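Local coordinates for protein cellobiose 2-epimerase (Spirochaeta thermophila DSM 6192, PDB 5ZIG) that probably catalyses the reversible epimerization of cellobiose to 4-O-beta-D-glucopyranosyl-D-mannose, converting the reducing-end glucose into mannose, at residues D96-W104 with R115-A125; G40-G48 with G373-K381. All blocks are in the same frame, centred on the assembly; numbering follows the deposited sequence. Where two conformers were deposited one is given.

How the contacts relate
Contact 1 is local and contact 2 is long-range, so the pair illustrates how links of very different sequence span occur within one ring of helices. In contact 1, 96-104 and 115-125 are 11 residues apart at their closest ends, and the contact fastens a loop to the start of the helix that follows. Contact 2 joins 40-48 to 373-381, 325 residues on, and contact 1 falls within that span. Each centre lies about 17 Å from the centre of the chain, and the two centres are about 21 Å apart. Packing of Trp104 NE1 at 3.7 Å from Met379 CE nevertheless brings the two loop regions into contact within the family's (alpha/alpha)6 barrel.

Contact 1. Residues D96-W104 with R115-A125; sequences DATHRGFFW and RVKKLYGNAFA
Lys117 folds its side chain back on itself, bending at chi2, chi3 and chi4, to bring NZ 2.6 Å from Arg100 O, almost in line with the carbonyl bond. The same ammonium forms a salt bridge with Asp96 OD1 (2.9 Å), a weak hydrogen bond, while OD2 of that carboxylate accepts from Thr98 N, an Asx turn, and from His99 N, an Asx motif, both from the same face. The amide of Asn122 grips Phe102 from the first turn of its helix: OD1 accepts from Phe102 N at 2.9 Å, and ND2, which donates almost straight to Lys118 O, reaches Phe102 O only weakly. Helix 119-136, with Lys118 at its N-cap position, belongs to the (alpha/alpha)6 barrel of the N-acylglucosamine 2-epimerase family; these bonds join the loop after helix 77-94 to its start. Trp104 has CG anti to its backbone N (chi1 178°), which places one face of the indole against the extended Lys118 chain; Lys118 CD lies 3.6 Å from the centroid of the six-membered ring, and NZ 4.5 Å from the same centroid in a cation-pi contact. Ala125 CB sits over one face of the Phe102 ring. A water bridges Phe102 O, Val116 O and Lys118 N.

Contact 2. Residues G40-G48 with G373-K381; sequences GFYGSITTG and GYEKGGMWK
Ser44 and Glu375 meet through their side-chain ends: OG donates to OE1 over 2.9 Å, approaching from above the carboxylate plane, 41° out of it. With chi1 at 48°, Glu375 CG stands between its own backbone N and carbonyl carbon, and the bend at chi2 turns the carboxylate toward the serine while CB rests 3.2 Å from Ile45 O. An alanine here would keep that CB but would probably leave the Ser44 hydroxyl without this acceptor and free to turn. Ile45 and Lys376 are set at about a right angle, their nearest side-chain approach being CG2 to CB at 4.1 Å. The lysine then leads away from the contact, its NZ held by Asp354 and Gly358 O, its CB and CG being the side-chain atoms that reach the 40-48 segment.

The backbones between them form a classic beta bulge, in which Lys376 and Gly377 both face Ile45. Ile45 O takes two bonds, from Lys376 N at 2.6 Å and from Gly377 N at 3.0 Å, while Ile45 N donates back to Gly377 O at 2.7 Å in an antiparallel hydrogen-bonded pair. A CB on Gly377 would run into Ile45 CD1. Beyond this single bridge, Gly378 CA makes a CA-H...O contact with Gly43 O, 3.1 Å apart.

Lys381 NZ, in a salt bridge with Glu359, donates to Lys376 O in the carbonyl plane, on a lone pair. Ile45 packs on Phe29 and Trp30 of helix 7-31, the short, weakly bonded strand about 44-45 pairs antiparallel with 49-50, and the loop 373-381 runs on toward helix 384-402.

Contact 1. Residues D96-W104 with R115-A125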
loop_
_atom_site.group_PDB
_atom_site.type_symbol
_atom_site.label_atom_id
_atom_site.label_comp_id
_atom_site.label_asym_id
_atom_site.label_seq_id
_atom_site.Cartn_x
_atom_site.Cartn_y
_atom_site.Cartn_z
ATOM N N ASP A 96 13.075 -0.041 -18.085
ATOM C CA ASP A 96 14.270 -0.632 -18.691
ATOM C C ASP A 96 13.886 -1.027 -20.115
ATOM O O ASP A 96 13.286 -2.077 -20.336
ATOM C CB ASP A 96 14.770 -1.819 -17.858
ATOM C CG ASP A 96 16.052 -2.490 -18.440
ATOM O OD1 ASP A 96 16.627 -3.414 -17.818
ATOM O OD2 ASP A 96 16.469 -2.106 -19.540
ATOM N N ALA A 97 14.212 -0.168 -21.085
ATOM C CA ALA A 97 13.830 -0.438 -22.464
ATOM C C ALA A 97 14.561 -1.636 -23.054
ATOM O O ALA A 97 14.128 -2.149 -24.089
ATOM C CB ALA A 97 14.074 0.795 -23.335
ATOM N N THR A 98 15.637 -2.101 -22.416
ATOM C CA THR A 98 16.392 -3.245 -22.909
ATOM C C THR A 98 15.850 -4.555 -22.341
ATOM O O THR A 98 15.432 -5.442 -23.092
ATOM C CB THR A 98 17.884 -3.081 -22.570
ATOM O OG1 THR A 98 18.378 -1.858 -23.132
ATOM C CG2 THR A 98 18.685 -4.252 -23.108
ATOM N N HIS A 99 15.848 -4.691 -21.020
ATOM C CA HIS A 99 15.470 -5.953 -20.390
ATOM C C HIS A 99 14.050 -5.951 -19.842
ATOM O O HIS A 99 13.643 -6.938 -19.221
ATOM C CB HIS A 99 16.458 -6.295 -19.269
ATOM C CG HIS A 99 17.900 -6.201 -19.684
ATOM N ND1 HIS A 99 18.558 -7.224 -20.343
ATOM C CD2 HIS A 99 18.803 -5.202 -19.544
ATOM C CE1 HIS A 99 19.803 -6.857 -20.591
ATOM N NE2 HIS A 99 19.981 -5.638 -20.105
ATOM N N ARG A 100 13.307 -4.861 -20.037
ATOM C CA ARG A 100 11.925 -4.703 -19.573
ATOM C C ARG A 100 11.822 -4.662 -18.050
ATOM O O ARG A 100 12.836 -4.748 -17.339
ATOM C CB ARG A 100 11.034 -5.807 -20.148
ATOM C CG ARG A 100 11.186 -5.982 -21.659
ATOM C CD ARG A 100 11.208 -4.636 -22.364
ATOM N NE ARG A 100 11.816 -4.726 -23.685
ATOM C CZ ARG A 100 11.174 -4.453 -24.813
ATOM N NH1 ARG A 100 9.903 -4.067 -24.768
ATOM N NH2 ARG A 100 11.797 -4.565 -25.981
ATOM N N GLY A 101 10.601 -4.525 -17.544
ATOM C CA GLY A 101 10.421 -4.187 -16.140
ATOM C C GLY A 101 10.954 -2.788 -15.849
ATOM O O GLY A 101 11.335 -2.027 -16.740
ATOM N N PHE A 102 11.001 -2.466 -14.561
ATOM C CA PHE A 102 11.335 -1.124 -14.109
ATOM C C PHE A 102 12.520 -1.165 -13.154
ATOM O O PHE A 102 12.590 -2.033 -12.274
ATOM C CB PHE A 102 10.101 -0.448 -13.443
ATOM C CG PHE A 102 8.947 -0.261 -14.399
ATOM C CD1 PHE A 102 8.083 -1.308 -14.671
ATOM C CD2 PHE A 102 8.779 0.924 -15.077
ATOM C CE1 PHE A 102 7.066 -1.158 -15.577
ATOM C CE2 PHE A 102 7.776 1.068 -15.991
ATOM C CZ PHE A 102 6.911 0.023 -16.235
ATOM N N PHE A 103 13.460 -0.238 -13.359
ATOM C CA PHE A 103 14.562 -0.045 -12.421
ATOM C C PHE A 103 14.059 0.389 -11.041
ATOM O O PHE A 103 13.018 1.031 -10.905
ATOM C CB PHE A 103 15.528 1.027 -12.936
ATOM C CG PHE A 103 16.126 0.735 -14.265
ATOM C CD1 PHE A 103 16.919 -0.386 -14.451
ATOM C CD2 PHE A 103 15.935 1.604 -15.331
ATOM C CE1 PHE A 103 17.485 -0.642 -15.690
ATOM C CE2 PHE A 103 16.500 1.351 -16.569
ATOM C CZ PHE A 103 17.272 0.234 -16.746
ATOM N N TRP A 104 14.856 0.079 -10.015
ATOM C CA TRP A 104 14.530 0.420 -8.632
ATOM C C TRP A 104 14.620 1.928 -8.377
ATOM O O TRP A 104 13.773 2.498 -7.672
ATOM C CB TRP A 104 15.472 -0.351 -7.695
ATOM C CG TRP A 104 15.264 -0.052 -6.267
ATOM C CD1 TRP A 104 16.159 0.536 -5.425
ATOM C CD2 TRP A 104 14.117 -0.377 -5.477
ATOM N NE1 TRP A 104 15.621 0.641 -4.168
ATOM C CE2 TRP A 104 14.375 0.082 -4.170
ATOM C CE3 TRP A 104 12.876 -0.979 -5.759
ATOM C CZ2 TRP A 104 13.449 -0.035 -3.134
ATOM C CZ3 TRP A 104 11.958 -1.112 -4.723
ATOM C CH2 TRP A 104 12.254 -0.623 -3.416
ATOM N N ARG A 115 19.743 -0.538 -10.738
ATOM C CA ARG A 115 19.165 -1.233 -11.889
ATOM C C ARG A 115 18.528 -2.559 -11.523
ATOM O O ARG A 115 18.004 -3.237 -12.407
ATOM C CB ARG A 115 20.204 -1.422 -13.026
ATOM C CG ARG A 115 21.038 -0.166 -13.426
ATOM C CD ARG A 115 22.161 -0.448 -14.513
ATOM N NE ARG A 115 22.521 0.766 -15.254
ATOM C CZ ARG A 115 22.057 1.061 -16.462
ATOM N NH1 ARG A 115 21.154 0.276 -17.018
ATOM N NH2 ARG A 115 22.454 2.170 -17.087
ATOM N N VAL A 116 18.590 -2.967 -10.256
ATOM C CA VAL A 116 17.956 -4.211 -9.823
ATOM C C VAL A 116 16.438 -4.123 -10.001
ATOM O O VAL A 116 15.835 -3.050 -9.867
ATOM C CB VAL A 116 18.351 -4.509 -8.362
ATOM C CG1 VAL A 116 17.315 -5.362 -7.652
ATOM C CG2 VAL A 116 19.740 -5.175 -8.326
ATOM N N LYS A 117 15.820 -5.268 -10.354
ATOM C CA LYS A 117 14.374 -5.389 -10.551
ATOM C C LYS A 117 13.751 -6.026 -9.313
ATOM O O LYS A 117 13.738 -7.248 -9.164
ATOM C CB LYS A 117 14.063 -6.218 -11.792
ATOM C CG LYS A 117 14.883 -5.841 -12.974
ATOM C CD LYS A 117 14.697 -4.349 -13.285
ATOM C CE LYS A 117 13.986 -4.133 -14.598
ATOM N NZ LYS A 117 14.869 -4.392 -15.787
ATOM N N LYS A 118 13.215 -5.192 -8.431
ATOM C CA LYS A 118 12.505 -5.694 -7.264
ATOM C C LYS A 118 11.042 -5.920 -7.623
ATOM O O LYS A 118 10.379 -5.023 -8.153
ATOM C CB LYS A 118 12.630 -4.716 -6.095
ATOM C CG LYS A 118 14.077 -4.383 -5.741
ATOM C CD LYS A 118 14.239 -3.950 -4.277
ATOM C CE LYS A 118 15.661 -3.468 -3.976
ATOM N NZ LYS A 118 15.926 -3.421 -2.507
ATOM N N LEU A 119 10.550 -7.130 -7.350
ATOM C CA LEU A 119 9.153 -7.427 -7.640
ATOM C C LEU A 119 8.231 -6.484 -6.881
ATOM O O LEU A 119 7.198 -6.053 -7.413
ATOM C CB LEU A 119 8.843 -8.885 -7.306
ATOM C CG LEU A 119 9.208 -9.817 -8.468
ATOM C CD1 LEU A 119 10.719 -9.845 -8.755
ATOM C CD2 LEU A 119 8.672 -11.188 -8.203
ATOM N N TYR A 120 8.618 -6.119 -5.661
ATOM C CA TYR A 120 7.850 -5.140 -4.900
ATOM C C TYR A 120 7.586 -3.901 -5.729
ATOM O O TYR A 120 6.439 -3.465 -5.865
ATOM C CB TYR A 120 8.583 -4.776 -3.627
ATOM C CG TYR A 120 7.789 -3.864 -2.728
ATOM C CD1 TYR A 120 7.887 -2.482 -2.844
ATOM C CD2 TYR A 120 6.933 -4.386 -1.768
ATOM C CE1 TYR A 120 7.157 -1.644 -2.024
ATOM C CE2 TYR A 120 6.202 -3.549 -0.932
ATOM C CZ TYR A 120 6.320 -2.181 -1.064
ATOM O OH TYR A 120 5.591 -1.347 -0.235
ATOM N N GLY A 121 8.635 -3.321 -6.303
ATOM C CA GLY A 121 8.450 -2.123 -7.107
ATOM C C GLY A 121 7.778 -2.361 -8.440
ATOM O O GLY A 121 6.977 -1.544 -8.899
ATOM N N ASN A 122 8.139 -3.458 -9.108
ATOM C CA ASN A 122 7.463 -3.794 -10.353
ATOM C C ASN A 122 5.977 -4.087 -10.123
ATOM O O ASN A 122 5.147 -3.783 -10.994
ATOM C CB ASN A 122 8.183 -4.974 -11.015
ATOM C CG ASN A 122 9.459 -4.536 -11.733
ATOM O OD1 ASN A 122 9.439 -4.265 -12.927
ATOM N ND2 ASN A 122 10.553 -4.421 -10.997
ATOM N N ALA A 123 5.623 -4.659 -8.962
ATOM C CA ALA A 123 4.208 -4.789 -8.580
ATOM C C ALA A 123 3.525 -3.429 -8.549
ATOM O O ALA A 123 2.517 -3.212 -9.230
ATOM C CB ALA A 123 4.067 -5.460 -7.210
ATOM N N PHE A 124 4.062 -2.496 -7.753
ATOM C CA PHE A 124 3.470 -1.163 -7.677
ATOM C C PHE A 124 3.331 -0.523 -9.053
ATOM O O PHE A 124 2.359 0.188 -9.305
ATOM C CB PHE A 124 4.297 -0.255 -6.755
ATOM C CG PHE A 124 3.733 -0.144 -5.370
ATOM C CD1 PHE A 124 2.650 0.682 -5.114
ATOM C CD2 PHE A 124 4.240 -0.920 -4.341
ATOM C CE1 PHE A 124 2.086 0.761 -3.823
ATOM C CE2 PHE A 124 3.683 -0.861 -3.062
ATOM C CZ PHE A 124 2.606 -0.005 -2.801
ATOM N N ALA A 125 4.275 -0.776 -9.964
ATOM C CA ALA A 125 4.139 -0.237 -11.311
ATOM C C ALA A 125 2.897 -0.800 -11.988
ATOM O O ALA A 125 2.143 -0.069 -12.634
ATOM C CB ALA A 125 5.395 -0.538 -12.150
HETATM O O HOH W 1 13.277 -2.440 -9.421
#

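Contact 2. Residues G40-G48 with G373-K381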
loop_
_atom_site.group_PDB
_atom_site.type_symbol
_atom_site.label_atom_id
_atom_site.label_comp_id
_atom_site.label_asym_id
_atom_site.label_seq_id
_atom_site.Cartn_x
_atom_site.Cartn_y
_atom_site.Cartn_z
ATOM N N GLY A 40 8.615 13.913 -13.396
ATOM C CA GLY A 40 8.396 13.178 -12.158
ATOM C C GLY A 40 8.286 14.142 -10.969
ATOM O O GLY A 40 8.084 15.346 -11.120
ATOM N N PHE A 41 8.458 13.579 -9.777
ATOM C CA PHE A 41 8.361 14.288 -8.512
ATOM C C PHE A 41 9.688 14.209 -7.762
ATOM O O PHE A 41 10.456 13.250 -7.930
ATOM C CB PHE A 41 7.255 13.701 -7.610
ATOM C CG PHE A 41 5.855 13.887 -8.141
ATOM C CD1 PHE A 41 5.470 13.333 -9.349
ATOM C CD2 PHE A 41 4.926 14.642 -7.418
ATOM C CE1 PHE A 41 4.187 13.506 -9.831
ATOM C CE2 PHE A 41 3.644 14.824 -7.898
ATOM C CZ PHE A 41 3.271 14.251 -9.105
ATOM N N TYR A 42 9.948 15.217 -6.916
ATOM C CA TYR A 42 11.223 15.277 -6.205
ATOM C C TYR A 42 11.412 14.031 -5.354
ATOM O O TYR A 42 10.452 13.428 -4.863
ATOM C CB TYR A 42 11.332 16.545 -5.333
ATOM C CG TYR A 42 11.338 17.814 -6.157
ATOM C CD1 TYR A 42 12.362 18.063 -7.059
ATOM C CD2 TYR A 42 10.290 18.740 -6.071
ATOM C CE1 TYR A 42 12.368 19.209 -7.842
ATOM C CE2 TYR A 42 10.288 19.889 -6.848
ATOM C CZ TYR A 42 11.340 20.114 -7.733
ATOM O OH TYR A 42 11.370 21.236 -8.515
ATOM N N GLY A 43 12.679 13.627 -5.223
ATOM C CA GLY A 43 13.019 12.343 -4.641
ATOM C C GLY A 43 13.076 12.314 -3.137
ATOM O O GLY A 43 12.937 11.233 -2.557
ATOM N N SER A 44 13.282 13.468 -2.495
ATOM C CA SER A 44 13.324 13.552 -1.039
ATOM C C SER A 44 12.843 14.921 -0.572
ATOM O O SER A 44 13.290 15.942 -1.105
ATOM C CB SER A 44 14.740 13.294 -0.518
ATOM O OG SER A 44 14.730 13.207 0.892
ATOM N N ILE A 45 11.955 14.941 0.437
ATOM C CA ILE A 45 11.380 16.173 0.986
ATOM C C ILE A 45 11.428 16.121 2.506
ATOM O O ILE A 45 10.913 15.176 3.116
ATOM C CB ILE A 45 9.917 16.394 0.548
ATOM C CG1 ILE A 45 9.757 16.301 -0.967
ATOM C CG2 ILE A 45 9.363 17.735 1.114
ATOM C CD1 ILE A 45 8.360 15.872 -1.376
ATOM N N THR A 46 12.000 17.162 3.121
ATOM C CA THR A 46 11.907 17.353 4.558
ATOM C C THR A 46 11.201 18.686 4.785
ATOM O O THR A 46 9.975 18.761 4.674
ATOM C CB THR A 46 13.284 17.328 5.220
ATOM O OG1 THR A 46 14.041 18.450 4.744
ATOM C CG2 THR A 46 14.008 16.024 4.890
ATOM N N THR A 47 11.951 19.747 5.100
ATOM C CA THR A 47 11.414 21.104 5.141
ATOM C C THR A 47 11.121 21.630 3.744
ATOM O O THR A 47 10.277 22.516 3.575
ATOM C CB THR A 47 12.411 22.041 5.831
ATOM O OG1 THR A 47 13.379 22.478 4.869
ATOM C CG2 THR A 47 13.145 21.332 6.957
ATOM N N GLY A 48 11.843 21.134 2.748
ATOM C CA GLY A 48 11.617 21.460 1.363
ATOM C C GLY A 48 12.191 20.336 0.526
ATOM O O GLY A 48 12.822 19.419 1.064
ATOM N N GLY A 373 14.063 13.675 12.224
ATOM C CA GLY A 373 15.023 12.884 11.489
ATOM C C GLY A 373 14.446 12.038 10.376
ATOM O O GLY A 373 15.176 11.237 9.793
ATOM N N TYR A 374 13.182 12.224 10.055
ATOM C CA TYR A 374 12.494 11.522 8.972
ATOM C C TYR A 374 12.051 12.474 7.935
ATOM O O TYR A 374 11.900 13.638 8.183
ATOM C CB TYR A 374 11.257 10.776 9.437
ATOM C CG TYR A 374 11.522 9.692 10.389
ATOM C CD1 TYR A 374 11.730 8.417 9.973
ATOM C CD2 TYR A 374 11.553 9.948 11.708
ATOM C CE1 TYR A 374 11.975 7.425 10.867
ATOM C CE2 TYR A 374 11.818 8.987 12.592
ATOM C CZ TYR A 374 12.029 7.726 12.168
ATOM O OH TYR A 374 12.257 6.800 13.106
ATOM N N GLU A 375 11.834 11.965 6.749
ATOM C CA GLU A 375 11.350 12.803 5.700
ATOM C C GLU A 375 9.848 12.874 5.615
ATOM O O GLU A 375 9.145 12.099 6.167
ATOM C CB GLU A 375 11.904 12.426 4.355
ATOM C CG GLU A 375 11.837 10.978 4.026
ATOM C CD GLU A 375 13.035 10.554 3.221
ATOM O OE1 GLU A 375 13.954 11.358 2.965
ATOM O OE2 GLU A 375 13.047 9.394 2.857
ATOM N N LYS A 376 9.446 13.882 4.891
ATOM C CA LYS A 376 8.095 14.131 4.560
ATOM C C LYS A 376 7.745 13.361 3.303
ATOM O O LYS A 376 6.663 12.934 3.146
ATOM C CB LYS A 376 7.904 15.557 4.250
ATOM C CG LYS A 376 7.242 16.348 5.296
ATOM C CD LYS A 376 5.914 15.822 5.747
ATOM C CE LYS A 376 5.619 16.510 7.056
ATOM N NZ LYS A 376 5.582 17.960 6.867
ATOM N N GLY A 377 8.687 13.253 2.391
ATOM C CA GLY A 377 8.529 12.529 1.162
ATOM C C GLY A 377 9.831 11.916 0.716
ATOM O O GLY A 377 10.827 12.492 0.935
ATOM N N GLY A 378 9.796 10.740 0.121
ATOM C CA GLY A 378 11.015 10.116 -0.364
ATOM C C GLY A 378 10.772 8.727 -0.910
ATOM O O GLY A 378 9.680 8.415 -1.391
ATOM N N MET A 379 11.806 7.896 -0.821
ATOM C CA MET A 379 11.721 6.531 -1.328
ATOM C C MET A 379 10.644 5.736 -0.609
ATOM O O MET A 379 10.102 4.776 -1.166
ATOM C CB MET A 379 13.068 5.823 -1.177
ATOM C CG MET A 379 14.210 6.489 -1.914
ATOM S SD MET A 379 14.408 5.774 -3.548
ATOM C CE MET A 379 14.619 4.031 -3.156
ATOM N N TRP A 380 10.338 6.098 0.628
ATOM C CA TRP A 380 9.452 5.296 1.450
ATOM C C TRP A 380 8.130 5.982 1.765
ATOM O O TRP A 380 7.202 5.319 2.242
ATOM C CB TRP A 380 10.166 4.912 2.752
ATOM C CG TRP A 380 11.209 3.844 2.569
ATOM C CD1 TRP A 380 10.993 2.526 2.262
ATOM C CD2 TRP A 380 12.633 4.002 2.674
ATOM N NE1 TRP A 380 12.191 1.857 2.180
ATOM C CE2 TRP A 380 13.212 2.739 2.429
ATOM C CE3 TRP A 380 13.473 5.087 2.957
ATOM C CZ2 TRP A 380 14.594 2.532 2.460
ATOM C CZ3 TRP A 380 14.839 4.879 2.992
ATOM C CH2 TRP A 380 15.388 3.614 2.742
ATOM N N LYS A 381 7.998 7.280 1.508
ATOM C CA LYS A 381 6.720 7.922 1.743
ATOM C C LYS A 381 6.343 8.763 0.536
ATOM O O LYS A 381 7.066 9.688 0.149
ATOM C CB LYS A 381 6.740 8.735 3.030
ATOM C CG LYS A 381 5.547 9.661 3.227
ATOM C CD LYS A 381 5.666 10.354 4.574
ATOM C CE LYS A 381 4.373 11.120 4.925
ATOM N NZ LYS A 381 4.412 12.461 4.308
#